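Long-range contacts in thioredoxin reductase (Streptococcus pyogenes, PDB 5UWY), which probably catalyses the NADPH-dependent reduction of thioredoxin, passing electrons through a bound FAD and a redox-active disulfide: residues A[36-41]-A[62-67]; A[46-51]-A[283-288]. All blocks are in the same frame, centred on the assembly; numbering follows the deposited sequence.

Contact 1: A[36-41]-A[62-67]; sequences GAPGGQ and LAMKMY. With FAD (flavin-adenine dinucleotide), chain B.
Pro38 packs its ring obliquely on the Tyr67 phenol, through CB. The touching atoms are Pro38 CB and Tyr67 CD2, 3.5 Å apart, with Tyr67 CE2 a little farther from the same CB at 3.9 Å. Tyr67 can reach the loop because its CG stands anti to the backbone N (chi1 177°), which carries the ring out from helix 59-71 to the proline. From one turn back on that helix the selenomethionine Met64 curls round, and its terminal CE comes to 4.3 Å from Pro38 CG, adding a looser apolar touch. No hydrogen bond links the two segments; shape and apolar surface do the work.

The loop leaves strand 30-34 of the Rossmann-type FAD domain and packs against helix 59-71 on its way along the cofactor. At Gly39 the backbones approach most closely, with its CA 4.9 Å from Ala63 CA. Here the methyl of Ala63 packs on bare glycine backbone: its CB meets Gly39 CA, 3.7 Å off, and also lies 3.5 Å from the carbonyl O of Pro38. Backbone hydrogen bonding between Gly39 and Ser12 ties the loop on to the turn before helix 14-25, from which Met17 packs against both Pro38 and Tyr67.

Past this point the chain turns to the FAD. The CA of Gly40 is 3.5 Å from the ribose oxygen O3B of FAD, and Gln41 lies beside the diphosphate.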
ATOM      1  N   GLY A  36       5.241  17.531 -16.207  1.00 85.06           N
ATOM      2  CA  GLY A  36       4.012  17.248 -16.928  1.00 83.05           C
ATOM      3  C   GLY A  36       2.795  16.950 -16.076  1.00 73.93           C
ATOM      4  O   GLY A  36       2.628  17.508 -14.987  1.00 85.90           O
ATOM      5  N   ALA A  37       1.938  16.054 -16.572  1.00 59.70           N
ATOM      6  CA  ALA A  37       0.620  15.794 -16.008  1.00 61.12           C
ATOM      7  C   ALA A  37       0.728  15.001 -14.705  1.00 58.02           C
ATOM      8  O   ALA A  37       1.483  14.027 -14.627  1.00 51.82           O
ATOM      9  CB  ALA A  37      -0.246  15.029 -17.007  1.00 49.40           C
ATOM     10  N   PRO A  38      -0.026  15.392 -13.676  1.00 64.12           N
ATOM     11  CA  PRO A  38      -0.057  14.612 -12.430  1.00 59.69           C
ATOM     12  C   PRO A  38      -0.749  13.276 -12.658  1.00 61.08           C
ATOM     13  O   PRO A  38      -1.910  13.227 -13.068  1.00 66.40           O
ATOM     14  CB  PRO A  38      -0.852  15.506 -11.471  1.00 60.00           C
ATOM     15  CG  PRO A  38      -1.713  16.342 -12.370  1.00 60.83           C
ATOM     16  CD  PRO A  38      -0.898  16.577 -13.614  1.00 65.99           C
ATOM     17  N   GLY A  39      -0.027  12.190 -12.401  1.00 46.32           N
ATOM     18  CA  GLY A  39      -0.585  10.866 -12.593  1.00 46.38           C
ATOM     19  C   GLY A  39       0.427   9.838 -13.054  1.00 46.44           C
ATOM     20  O   GLY A  39       0.282   8.646 -12.763  1.00 56.90           O
ATOM     21  N   GLY A  40       1.450  10.282 -13.781  1.00 38.19           N
ATOM     22  CA  GLY A  40       2.488   9.363 -14.222  1.00 39.75           C
ATOM     23  C   GLY A  40       1.959   8.347 -15.216  1.00 48.92           C
ATOM     24  O   GLY A  40       1.123   8.653 -16.074  1.00 61.69           O
ATOM     25  N   GLN A  41       2.445   7.108 -15.090  1.00 42.62           N
ATOM     26  CA  GLN A  41       2.028   6.016 -15.965  1.00 48.36           C
ATOM     27  C   GLN A  41       0.528   5.765 -15.928  1.00 48.50           C
ATOM     28  O   GLN A  41       0.027   4.985 -16.747  1.00 62.71           O
ATOM     29  CB  GLN A  41       2.746   4.720 -15.584  1.00 66.91           C
ATOM     30  CG  GLN A  41       4.229   4.685 -15.884  1.00 76.27           C
ATOM     31  CD  GLN A  41       4.870   3.385 -15.427  1.00 81.43           C
ATOM     32  OE1 GLN A  41       5.766   3.383 -14.582  1.00 80.35           O
ATOM     33  NE2 GLN A  41       4.408   2.271 -15.980  1.00 83.81           N
ATOM     34  N   LEU A  62      -8.783   8.908 -11.676  1.00 57.62           N
ATOM     35  CA  LEU A  62      -8.224   8.490 -10.396  1.00 57.08           C
ATOM     36  C   LEU A  62      -7.020   9.346 -10.022  1.00 55.41           C
ATOM     37  O   LEU A  62      -6.826   9.676  -8.846  1.00 59.30           O
ATOM     38  CB  LEU A  62      -7.845   7.011 -10.442  1.00 48.41           C
ATOM     39  CG  LEU A  62      -7.362   6.444  -9.106  1.00 38.54           C
ATOM     40  CD1 LEU A  62      -8.347   6.747  -7.993  1.00 39.88           C
ATOM     41  CD2 LEU A  62      -7.075   4.946  -9.182  1.00 37.57           C
ATOM     42  N   ALA A  63      -6.205   9.716 -11.013  1.00 40.95           N
ATOM     43  CA  ALA A  63      -5.091  10.622 -10.762  1.00 40.29           C
ATOM     44  C   ALA A  63      -5.580  11.954 -10.211  1.00 55.35           C
ATOM     45  O   ALA A  63      -5.002  12.492  -9.257  1.00 58.45           O
ATOM     46  CB  ALA A  63      -4.292  10.831 -12.048  1.00 40.97           C
HETATM   47  N   MSE A  64      -6.650  12.493 -10.785  1.00 55.08           N
HETATM   48  CA  MSE A  64      -7.206  13.754 -10.315  1.00 57.57           C
HETATM   49  C   MSE A  64      -7.862  13.590  -8.950  1.00 48.20           C
HETATM   50  O   MSE A  64      -7.748  14.463  -8.088  1.00 51.53           O
HETATM   51  CB  MSE A  64      -8.212  14.307 -11.326  1.00 58.75           C
HETATM   52  CG  MSE A  64      -8.116  15.809 -11.525  1.00 62.97           C
HETATM   53 SE   MSE A  64      -6.277  16.408 -11.771  0.54 65.83          SE
HETATM   54  CE  MSE A  64      -5.779  15.273 -13.279  1.00 59.36           C
ATOM     55  N   LYS A  65      -8.547  12.461  -8.751  1.00 44.52           N
ATOM     56  CA  LYS A  65      -9.153  12.199  -7.451  1.00 52.23           C
ATOM     57  C   LYS A  65      -8.104  11.995  -6.367  1.00 50.26           C
ATOM     58  O   LYS A  65      -8.420  12.126  -5.180  1.00 48.60           O
ATOM     59  CB  LYS A  65     -10.082  10.987  -7.531  1.00 53.54           C
ATOM     60  CG  LYS A  65     -11.206  11.023  -6.510  1.00 58.60           C
ATOM     61  CD  LYS A  65     -12.555  10.764  -7.162  1.00 60.60           C
ATOM     62  CE  LYS A  65     -13.699  11.123  -6.223  1.00 57.60           C
ATOM     63  NZ  LYS A  65     -13.904  10.092  -5.168  1.00 57.40           N
HETATM   64  N   MSE A  66      -6.869  11.687  -6.745  1.00 50.01           N
HETATM   65  CA  MSE A  66      -5.766  11.645  -5.789  1.00 54.88           C
HETATM   66  C   MSE A  66      -5.049  12.979  -5.641  1.00 49.72           C
HETATM   67  O   MSE A  66      -4.399  13.227  -4.629  1.00 50.54           O
HETATM   68  CB  MSE A  66      -4.748  10.597  -6.188  1.00 54.25           C
HETATM   69  CG  MSE A  66      -4.730   9.406  -5.281  1.00 48.06           C
HETATM   70 SE   MSE A  66      -3.495   8.070  -5.947  0.66 46.30          SE
HETATM   71  CE  MSE A  66      -4.627   7.219  -7.246  1.00 37.05           C
ATOM     72  N   TYR A  67      -5.165  13.832  -6.661  1.00 44.41           N
ATOM     73  CA  TYR A  67      -4.436  15.095  -6.663  1.00 50.81           C
ATOM     74  C   TYR A  67      -5.214  16.182  -5.923  1.00 53.45           C
ATOM     75  O   TYR A  67      -4.638  16.934  -5.132  1.00 48.63           O
ATOM     76  CB  TYR A  67      -4.134  15.522  -8.103  1.00 43.75           C
ATOM     77  CG  TYR A  67      -3.445  16.871  -8.229  1.00 62.90           C
ATOM     78  CD1 TYR A  67      -4.139  18.069  -8.052  1.00 74.66           C
ATOM     79  CD2 TYR A  67      -2.088  16.942  -8.502  1.00 68.05           C
ATOM     80  CE1 TYR A  67      -3.507  19.288  -8.157  1.00 75.53           C
ATOM     81  CE2 TYR A  67      -1.445  18.162  -8.611  1.00 79.13           C
ATOM     82  CZ  TYR A  67      -2.156  19.331  -8.438  1.00 84.05           C
ATOM     83  OH  TYR A  67      -1.517  20.549  -8.547  1.00 91.23           O
TER
HETATM   84  PA  FAD B 401       4.994   6.655 -11.876  1.00 80.49           P
HETATM   85  O1A FAD B 401       3.544   6.939 -11.721  1.00 81.20           O
HETATM   86  O2A FAD B 401       5.413   5.959 -13.175  1.00 70.56           O
HETATM   87  O5B FAD B 401       5.834   7.961 -11.753  1.00 80.47           O
HETATM   88  C5B FAD B 401       6.267   8.679 -12.926  1.00 82.82           C
HETATM   89  C4B FAD B 401       6.223  10.157 -12.653  1.00 83.00           C
HETATM   90  O4B FAD B 401       7.571  10.647 -12.455  1.00 83.74           O
HETATM   91  C3B FAD B 401       5.608  10.998 -13.776  1.00 82.40           C
HETATM   92  O3B FAD B 401       4.669  11.940 -13.267  1.00 84.03           O
HETATM   93  C2B FAD B 401       6.827  11.670 -14.416  1.00 80.80           C
HETATM   94  O2B FAD B 401       6.478  12.930 -14.980  1.00 76.36           O
HETATM   95  C1B FAD B 401       7.728  11.834 -13.194  1.00 83.60           C
HETATM   96  N9A FAD B 401       9.148  12.025 -13.494  1.00 77.78           N
HETATM   97  C8A FAD B 401      10.039  11.102 -13.975  1.00 79.78           C
HETATM   98  N7A FAD B 401      11.257  11.564 -14.145  1.00 82.94           N
HETATM   99  C5A FAD B 401      11.157  12.885 -13.742  1.00 78.94           C
HETATM  100  C6A FAD B 401      12.103  13.928 -13.676  1.00 67.92           C
HETATM  101  N6A FAD B 401      13.382  13.791 -14.030  1.00 63.97           N
HETATM  102  N1A FAD B 401      11.676  15.131 -13.226  1.00 63.94           N
HETATM  103  C2A FAD B 401      10.397  15.271 -12.870  1.00 63.42           C
HETATM  104  N3A FAD B 401       9.422  14.361 -12.888  1.00 69.04           N
HETATM  105  C4A FAD B 401       9.871  13.185 -13.338  1.00 76.45           C
HETATM  106  N1  FAD B 401      -1.562   0.061 -12.245  1.00108.00           N
HETATM  107  C2  FAD B 401      -2.518  -0.665 -11.594  1.00 96.75           C
HETATM  108  O2  FAD B 401      -2.639  -0.627 -10.363  1.00 84.60           O
HETATM  109  N3  FAD B 401      -3.385  -1.462 -12.321  1.00 94.67           N
HETATM  110  C4  FAD B 401      -3.389  -1.620 -13.691  1.00 95.24           C
HETATM  111  O4  FAD B 401      -4.212  -2.360 -14.226  1.00 94.45           O
HETATM  112  C4X FAD B 401      -2.366  -0.850 -14.373  1.00104.15           C
HETATM  113  N5  FAD B 401      -2.295  -0.941 -15.672  1.00105.56           N
HETATM  114  C5X FAD B 401      -1.319  -0.209 -16.325  1.00 96.36           C
HETATM  115  C6  FAD B 401      -1.235  -0.298 -17.713  1.00 85.78           C
HETATM  116  C7  FAD B 401      -0.276   0.417 -18.420  1.00 82.50           C
HETATM  117  C7M FAD B 401      -0.217   0.294 -19.920  1.00 67.62           C
HETATM  118  C8  FAD B 401       0.625   1.243 -17.726  1.00 94.12           C
HETATM  119  C8M FAD B 401       1.676   2.031 -18.461  1.00 91.37           C
HETATM  120  C9  FAD B 401       0.544   1.335 -16.338  1.00 99.70           C
HETATM  121  C9A FAD B 401      -0.418   0.617 -15.635  1.00 99.41           C
HETATM  122  N10 FAD B 401      -0.518   0.675 -14.227  1.00 99.92           N
HETATM  123  C10 FAD B 401      -1.495  -0.038 -13.564  1.00107.03           C
HETATM  124  C1' FAD B 401       0.371   1.551 -13.443  1.00 89.55           C
HETATM  125  C2' FAD B 401       1.524   0.823 -12.762  1.00 82.94           C
HETATM  126  O2' FAD B 401       1.120   0.301 -11.495  1.00 84.75           O
HETATM  127  C3' FAD B 401       2.673   1.808 -12.539  1.00 78.54           C
HETATM  128  O3' FAD B 401       3.842   1.050 -12.256  1.00 69.64           O
HETATM  129  C4' FAD B 401       2.472   2.840 -11.422  1.00 68.91           C
HETATM  130  O4' FAD B 401       1.566   3.853 -11.862  1.00 56.51           O
HETATM  131  C5' FAD B 401       3.777   3.479 -10.992  1.00 64.35           C
HETATM  132  O5' FAD B 401       3.520   4.448  -9.952  1.00 57.59           O
HETATM  133  P   FAD B 401       4.680   5.352  -9.373  1.00 33.30           P
HETATM  134  O1P FAD B 401       5.604   4.492  -8.508  1.00 37.43           O
HETATM  135  O2P FAD B 401       4.177   6.565  -8.679  1.00 22.59           O
HETATM  136  O3P FAD B 401       5.506   5.768 -10.667  1.00 60.77           O

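Contact 2: A[46-51]-A[283-288]; sequences FDIENY and RQITTA. With FAD (flavin-adenine dinucleotide), chain B.
A chi1 of 57° puts CG of Asn50 between its own backbone N and carbonyl carbon, setting the amide across that of Gln284, whose side chain bends back at chi2 to present OE1. The two cross at about a right angle, amide planes 75° apart, and the resulting bond from Asn50 ND2 to Gln284 OE1 is 3.2 Å long and weak, bent to 125° at the hydrogen. Both belong to the FAD-binding domain of this two-domain disulfide reductase, at the pyrimidine part of the flavin. There Asn50 OD1 accepts a hydrogen bond from N3 of FAD, while Ile285 N donates to O2 of FAD over 3.3 Å in a nearly straight line. Gln284 is the N-cap of helix 285-304, so the start of the helix faces that flavin oxygen and would be expected to stabilise negative charge on the N1-C2-O2 part of a reduced flavin.

Apolar branches fill in around the amides. Ile48 and Ile285 meet tip to tip, CD1 to CD1 at 3.9 Å. The other branch of Ile285, CG2, lies 3.5 Å from Tyr51 CD1, the side chains again roughly perpendicular. Tyr51 and Thr286 run antiparallel, the ring CD1 4.0 Å from the Thr286 methyl CG2, while their hydroxyls bond to the second subunit, at Pro52 O and Tyr22 OH respectively. Behind the cap, Gln284 O takes two donors: Ala288 N, and Thr287 OG1 at 2.7 Å.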
ATOM      1  N   PHE A  46      -6.447   2.661 -19.561  1.00 53.61           N
ATOM      2  CA  PHE A  46      -7.863   2.788 -19.883  1.00 64.03           C
ATOM      3  C   PHE A  46      -8.726   2.613 -18.641  1.00 68.14           C
ATOM      4  O   PHE A  46      -9.395   3.555 -18.204  1.00 64.86           O
ATOM      5  CB  PHE A  46      -8.255   1.760 -20.947  1.00 76.86           C
ATOM      6  CG  PHE A  46      -9.434   2.167 -21.787  1.00 82.69           C
ATOM      7  CD1 PHE A  46      -9.755   3.504 -21.961  1.00 78.55           C
ATOM      8  CD2 PHE A  46     -10.220   1.207 -22.409  1.00 74.10           C
ATOM      9  CE1 PHE A  46     -10.839   3.876 -22.738  1.00 71.20           C
ATOM     10  CE2 PHE A  46     -11.303   1.572 -23.185  1.00 66.19           C
ATOM     11  CZ  PHE A  46     -11.613   2.908 -23.349  1.00 68.35           C
ATOM     12  N   ASP A  47      -8.715   1.411 -18.067  1.00 69.42           N
ATOM     13  CA  ASP A  47      -9.546   1.071 -16.923  1.00 64.15           C
ATOM     14  C   ASP A  47      -8.695   0.398 -15.855  1.00 61.76           C
ATOM     15  O   ASP A  47      -7.756  -0.343 -16.162  1.00 68.09           O
ATOM     16  CB  ASP A  47     -10.709   0.151 -17.339  1.00 60.97           C
ATOM     17  CG  ASP A  47     -11.754  -0.006 -16.249  1.00 67.74           C
ATOM     18  OD1 ASP A  47     -11.787   0.836 -15.328  1.00 74.95           O
ATOM     19  OD2 ASP A  47     -12.544  -0.972 -16.317  1.00 65.20           O
ATOM     20  N   ILE A  48      -9.027   0.668 -14.594  1.00 42.90           N
ATOM     21  CA  ILE A  48      -8.319   0.105 -13.448  1.00 41.06           C
ATOM     22  C   ILE A  48      -9.350  -0.494 -12.504  1.00 46.71           C
ATOM     23  O   ILE A  48     -10.229   0.220 -12.007  1.00 54.34           O
ATOM     24  CB  ILE A  48      -7.466   1.154 -12.714  1.00 39.59           C
ATOM     25  CG1 ILE A  48      -6.521   1.862 -13.688  1.00 39.42           C
ATOM     26  CG2 ILE A  48      -6.689   0.505 -11.582  1.00 44.37           C
ATOM     27  CD1 ILE A  48      -5.882   3.111 -13.118  1.00 38.59           C
ATOM     28  N   GLU A  49      -9.238  -1.799 -12.242  1.00 41.48           N
ATOM     29  CA  GLU A  49     -10.209  -2.493 -11.404  1.00 50.17           C
ATOM     30  C   GLU A  49      -9.553  -3.237 -10.246  1.00 51.61           C
ATOM     31  O   GLU A  49     -10.184  -4.115  -9.649  1.00 57.21           O
ATOM     32  CB  GLU A  49     -11.049  -3.463 -12.240  1.00 54.07           C
ATOM     33  CG  GLU A  49     -12.069  -2.782 -13.137  1.00 64.19           C
ATOM     34  CD  GLU A  49     -12.981  -3.770 -13.840  1.00 73.02           C
ATOM     35  OE1 GLU A  49     -12.828  -4.989 -13.615  1.00 72.99           O
ATOM     36  OE2 GLU A  49     -13.850  -3.324 -14.617  1.00 76.36           O
ATOM     37  N   ASN A  50      -8.304  -2.911  -9.910  1.00 48.37           N
ATOM     38  CA  ASN A  50      -7.640  -3.519  -8.762  1.00 43.36           C
ATOM     39  C   ASN A  50      -7.140  -2.480  -7.765  1.00 36.67           C
ATOM     40  O   ASN A  50      -6.212  -2.758  -6.999  1.00 48.24           O
ATOM     41  CB  ASN A  50      -6.492  -4.430  -9.207  1.00 37.25           C
ATOM     42  CG  ASN A  50      -5.467  -3.710 -10.051  1.00 36.20           C
ATOM     43  OD1 ASN A  50      -5.594  -2.518 -10.332  1.00 36.11           O
ATOM     44  ND2 ASN A  50      -4.433  -4.435 -10.462  1.00 35.64           N
ATOM     45  N   TYR A  51      -7.731  -1.286  -7.759  1.00 37.11           N
ATOM     46  CA  TYR A  51      -7.488  -0.334  -6.689  1.00 36.18           C
ATOM     47  C   TYR A  51      -8.650  -0.385  -5.714  1.00 37.43           C
ATOM     48  O   TYR A  51      -9.782  -0.047  -6.098  1.00 40.19           O
ATOM     49  CB  TYR A  51      -7.311   1.083  -7.227  1.00 36.05           C
ATOM     50  CG  TYR A  51      -6.885   2.052  -6.146  1.00 35.03           C
ATOM     51  CD1 TYR A  51      -5.655   1.915  -5.519  1.00 33.22           C
ATOM     52  CD2 TYR A  51      -7.715   3.090  -5.741  1.00 36.03           C
ATOM     53  CE1 TYR A  51      -5.258   2.783  -4.523  1.00 32.35           C
ATOM     54  CE2 TYR A  51      -7.323   3.969  -4.743  1.00 35.21           C
ATOM     55  CZ  TYR A  51      -6.092   3.810  -4.140  1.00 39.81           C
ATOM     56  OH  TYR A  51      -5.689   4.675  -3.148  1.00 50.90           O
ATOM     57  N   ARG A 283       4.613  -4.120  -8.800  1.00 39.32           N
ATOM     58  CA  ARG A 283       4.555  -2.681  -9.059  1.00 28.62           C
ATOM     59  C   ARG A 283       3.113  -2.307  -9.409  1.00 25.93           C
ATOM     60  O   ARG A 283       2.679  -2.446 -10.554  1.00 23.94           O
ATOM     61  CB  ARG A 283       5.532  -2.309 -10.170  1.00 24.46           C
ATOM     62  CG  ARG A 283       6.945  -2.059  -9.669  1.00 27.24           C
ATOM     63  CD  ARG A 283       7.946  -1.894 -10.808  1.00 27.01           C
ATOM     64  NE  ARG A 283       9.301  -1.654 -10.311  1.00 25.43           N
ATOM     65  CZ  ARG A 283      10.262  -2.573 -10.253  1.00 34.39           C
ATOM     66  NH1 ARG A 283      10.038  -3.810 -10.677  1.00 32.47           N
ATOM     67  NH2 ARG A 283      11.457  -2.253  -9.777  1.00 28.03           N
ATOM     68  N   GLN A 284       2.376  -1.839  -8.402  1.00 27.13           N
ATOM     69  CA  GLN A 284       0.965  -1.516  -8.549  1.00 21.85           C
ATOM     70  C   GLN A 284       0.673  -0.212  -7.824  1.00 18.43           C
ATOM     71  O   GLN A 284       1.484   0.275  -7.033  1.00 29.98           O
ATOM     72  CB  GLN A 284       0.066  -2.625  -7.991  1.00 25.99           C
ATOM     73  CG  GLN A 284       0.285  -3.995  -8.588  1.00 35.93           C
ATOM     74  CD  GLN A 284      -0.116  -4.072 -10.044  1.00 44.63           C
ATOM     75  OE1 GLN A 284      -1.273  -3.834 -10.395  1.00 56.43           O
ATOM     76  NE2 GLN A 284       0.836  -4.411 -10.901  1.00 63.71           N
ATOM     77  N   ILE A 285      -0.516   0.343  -8.082  1.00 18.45           N
ATOM     78  CA  ILE A 285      -0.926   1.555  -7.377  1.00 20.56           C
ATOM     79  C   ILE A 285      -1.040   1.278  -5.879  1.00 15.51           C
ATOM     80  O   ILE A 285      -0.763   2.156  -5.053  1.00 42.04           O
ATOM     81  CB  ILE A 285      -2.247   2.124  -7.961  1.00 31.24           C
ATOM     82  CG1 ILE A 285      -2.053   2.713  -9.360  1.00 29.91           C
ATOM     83  CG2 ILE A 285      -2.818   3.229  -7.084  1.00 28.51           C
ATOM     84  CD1 ILE A 285      -3.207   2.430 -10.311  1.00 22.23           C
ATOM     85  N   THR A 286      -1.405   0.046  -5.508  1.00 23.76           N
ATOM     86  CA  THR A 286      -1.601  -0.328  -4.107  1.00 26.74           C
ATOM     87  C   THR A 286      -0.274  -0.422  -3.358  1.00 28.17           C
ATOM     88  O   THR A 286      -0.190  -0.116  -2.148  1.00 17.81           O
ATOM     89  CB  THR A 286      -2.319  -1.670  -4.058  1.00 21.08           C
ATOM     90  OG1 THR A 286      -1.646  -2.587  -4.929  1.00 28.14           O
ATOM     91  CG2 THR A 286      -3.720  -1.502  -4.568  1.00 19.91           C
ATOM     92  N   THR A 287       0.757  -0.902  -4.059  1.00 17.06           N
ATOM     93  CA  THR A 287       2.114  -0.921  -3.539  1.00 19.77           C
ATOM     94  C   THR A 287       2.699   0.476  -3.486  1.00 29.08           C
ATOM     95  O   THR A 287       3.287   0.845  -2.477  1.00 29.93           O
ATOM     96  CB  THR A 287       3.002  -1.830  -4.402  1.00 15.76           C
ATOM     97  OG1 THR A 287       3.330  -1.161  -5.625  1.00 59.62           O
ATOM     98  CG2 THR A 287       2.253  -3.096  -4.722  1.00 16.98           C
ATOM     99  N   ALA A 288       2.505   1.284  -4.529  1.00 28.80           N
ATOM    100  CA  ALA A 288       2.969   2.672  -4.494  1.00 30.14           C
ATOM    101  C   ALA A 288       2.278   3.464  -3.393  1.00 32.98           C
ATOM    102  O   ALA A 288       2.847   4.425  -2.864  1.00 34.76           O
ATOM    103  CB  ALA A 288       2.731   3.342  -5.854  1.00 15.28           C
TER
HETATM  104  PA  FAD B 401       4.994   6.655 -11.876  1.00 80.49           P
HETATM  105  O1A FAD B 401       3.544   6.939 -11.721  1.00 81.20           O
HETATM  106  O2A FAD B 401       5.413   5.959 -13.175  1.00 70.56           O
HETATM  107  O5B FAD B 401       5.834   7.961 -11.753  1.00 80.47           O
HETATM  108  C5B FAD B 401       6.267   8.679 -12.926  1.00 82.82           C
HETATM  109  C4B FAD B 401       6.223  10.157 -12.653  1.00 83.00           C
HETATM  110  O4B FAD B 401       7.571  10.647 -12.455  1.00 83.74           O
HETATM  111  C3B FAD B 401       5.608  10.998 -13.776  1.00 82.40           C
HETATM  112  O3B FAD B 401       4.669  11.940 -13.267  1.00 84.03           O
HETATM  113  C2B FAD B 401       6.827  11.670 -14.416  1.00 80.80           C
HETATM  114  O2B FAD B 401       6.478  12.930 -14.980  1.00 76.36           O
HETATM  115  C1B FAD B 401       7.728  11.834 -13.194  1.00 83.60           C
HETATM  116  N9A FAD B 401       9.148  12.025 -13.494  1.00 77.78           N
HETATM  117  C8A FAD B 401      10.039  11.102 -13.975  1.00 79.78           C
HETATM  118  N7A FAD B 401      11.257  11.564 -14.145  1.00 82.94           N
HETATM  119  C5A FAD B 401      11.157  12.885 -13.742  1.00 78.94           C
HETATM  120  C6A FAD B 401      12.103  13.928 -13.676  1.00 67.92           C
HETATM  121  N6A FAD B 401      13.382  13.791 -14.030  1.00 63.97           N
HETATM  122  N1A FAD B 401      11.676  15.131 -13.226  1.00 63.94           N
HETATM  123  C2A FAD B 401      10.397  15.271 -12.870  1.00 63.42           C
HETATM  124  N3A FAD B 401       9.422  14.361 -12.888  1.00 69.04           N
HETATM  125  C4A FAD B 401       9.871  13.185 -13.338  1.00 76.45           C
HETATM  126  N1  FAD B 401      -1.562   0.061 -12.245  1.00108.00           N
HETATM  127  C2  FAD B 401      -2.518  -0.665 -11.594  1.00 96.75           C
HETATM  128  O2  FAD B 401      -2.639  -0.627 -10.363  1.00 84.60           O
HETATM  129  N3  FAD B 401      -3.385  -1.462 -12.321  1.00 94.67           N
HETATM  130  C4  FAD B 401      -3.389  -1.620 -13.691  1.00 95.24           C
HETATM  131  O4  FAD B 401      -4.212  -2.360 -14.226  1.00 94.45           O
HETATM  132  C4X FAD B 401      -2.366  -0.850 -14.373  1.00104.15           C
HETATM  133  N5  FAD B 401      -2.295  -0.941 -15.672  1.00105.56           N
HETATM  134  C5X FAD B 401      -1.319  -0.209 -16.325  1.00 96.36           C
HETATM  135  C6  FAD B 401      -1.235  -0.298 -17.713  1.00 85.78           C
HETATM  136  C7  FAD B 401      -0.276   0.417 -18.420  1.00 82.50           C
HETATM  137  C7M FAD B 401      -0.217   0.294 -19.920  1.00 67.62           C
HETATM  138  C8  FAD B 401       0.625   1.243 -17.726  1.00 94.12           C
HETATM  139  C8M FAD B 401       1.676   2.031 -18.461  1.00 91.37           C
HETATM  140  C9  FAD B 401       0.544   1.335 -16.338  1.00 99.70           C
HETATM  141  C9A FAD B 401      -0.418   0.617 -15.635  1.00 99.41           C
HETATM  142  N10 FAD B 401      -0.518   0.675 -14.227  1.00 99.92           N
HETATM  143  C10 FAD B 401      -1.495  -0.038 -13.564  1.00107.03           C
HETATM  144  C1' FAD B 401       0.371   1.551 -13.443  1.00 89.55           C
HETATM  145  C2' FAD B 401       1.524   0.823 -12.762  1.00 82.94           C
HETATM  146  O2' FAD B 401       1.120   0.301 -11.495  1.00 84.75           O
HETATM  147  C3' FAD B 401       2.673   1.808 -12.539  1.00 78.54           C
HETATM  148  O3' FAD B 401       3.842   1.050 -12.256  1.00 69.64           O
HETATM  149  C4' FAD B 401       2.472   2.840 -11.422  1.00 68.91           C
HETATM  150  O4' FAD B 401       1.566   3.853 -11.862  1.00 56.51           O
HETATM  151  C5' FAD B 401       3.777   3.479 -10.992  1.00 64.35           C
HETATM  152  O5' FAD B 401       3.520   4.448  -9.952  1.00 57.59           O
HETATM  153  P   FAD B 401       4.680   5.352  -9.373  1.00 33.30           P
HETATM  154  O1P FAD B 401       5.604   4.492  -8.508  1.00 37.43           O
HETATM  155  O2P FAD B 401       4.177   6.565  -8.679  1.00 22.59           O
HETATM  156  O3P FAD B 401       5.506   5.768 -10.667  1.00 60.77           O

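How the contacts relate
The centres of contacts 1 and 2 lie about 13 Å apart, and their segments alternate along the chain: 36-41, 46-51, 62-67, then 283-288 more than 200 residues later. The long loop between strand 30-34 and helix 59-71 supplies one side of each. Contact 1 fastens its first part to helix 59-71, into which the loop later runs; contact 2 joins its later part to the start of helix 285-304. The two meet where Leu62 CD2 packs on Tyr51 CD2, 4.0 Å away. Together they line one FAD from its ribose and diphosphate to its flavin, and both reach the second subunit, so cofactor pocket and dimer interface share this loop.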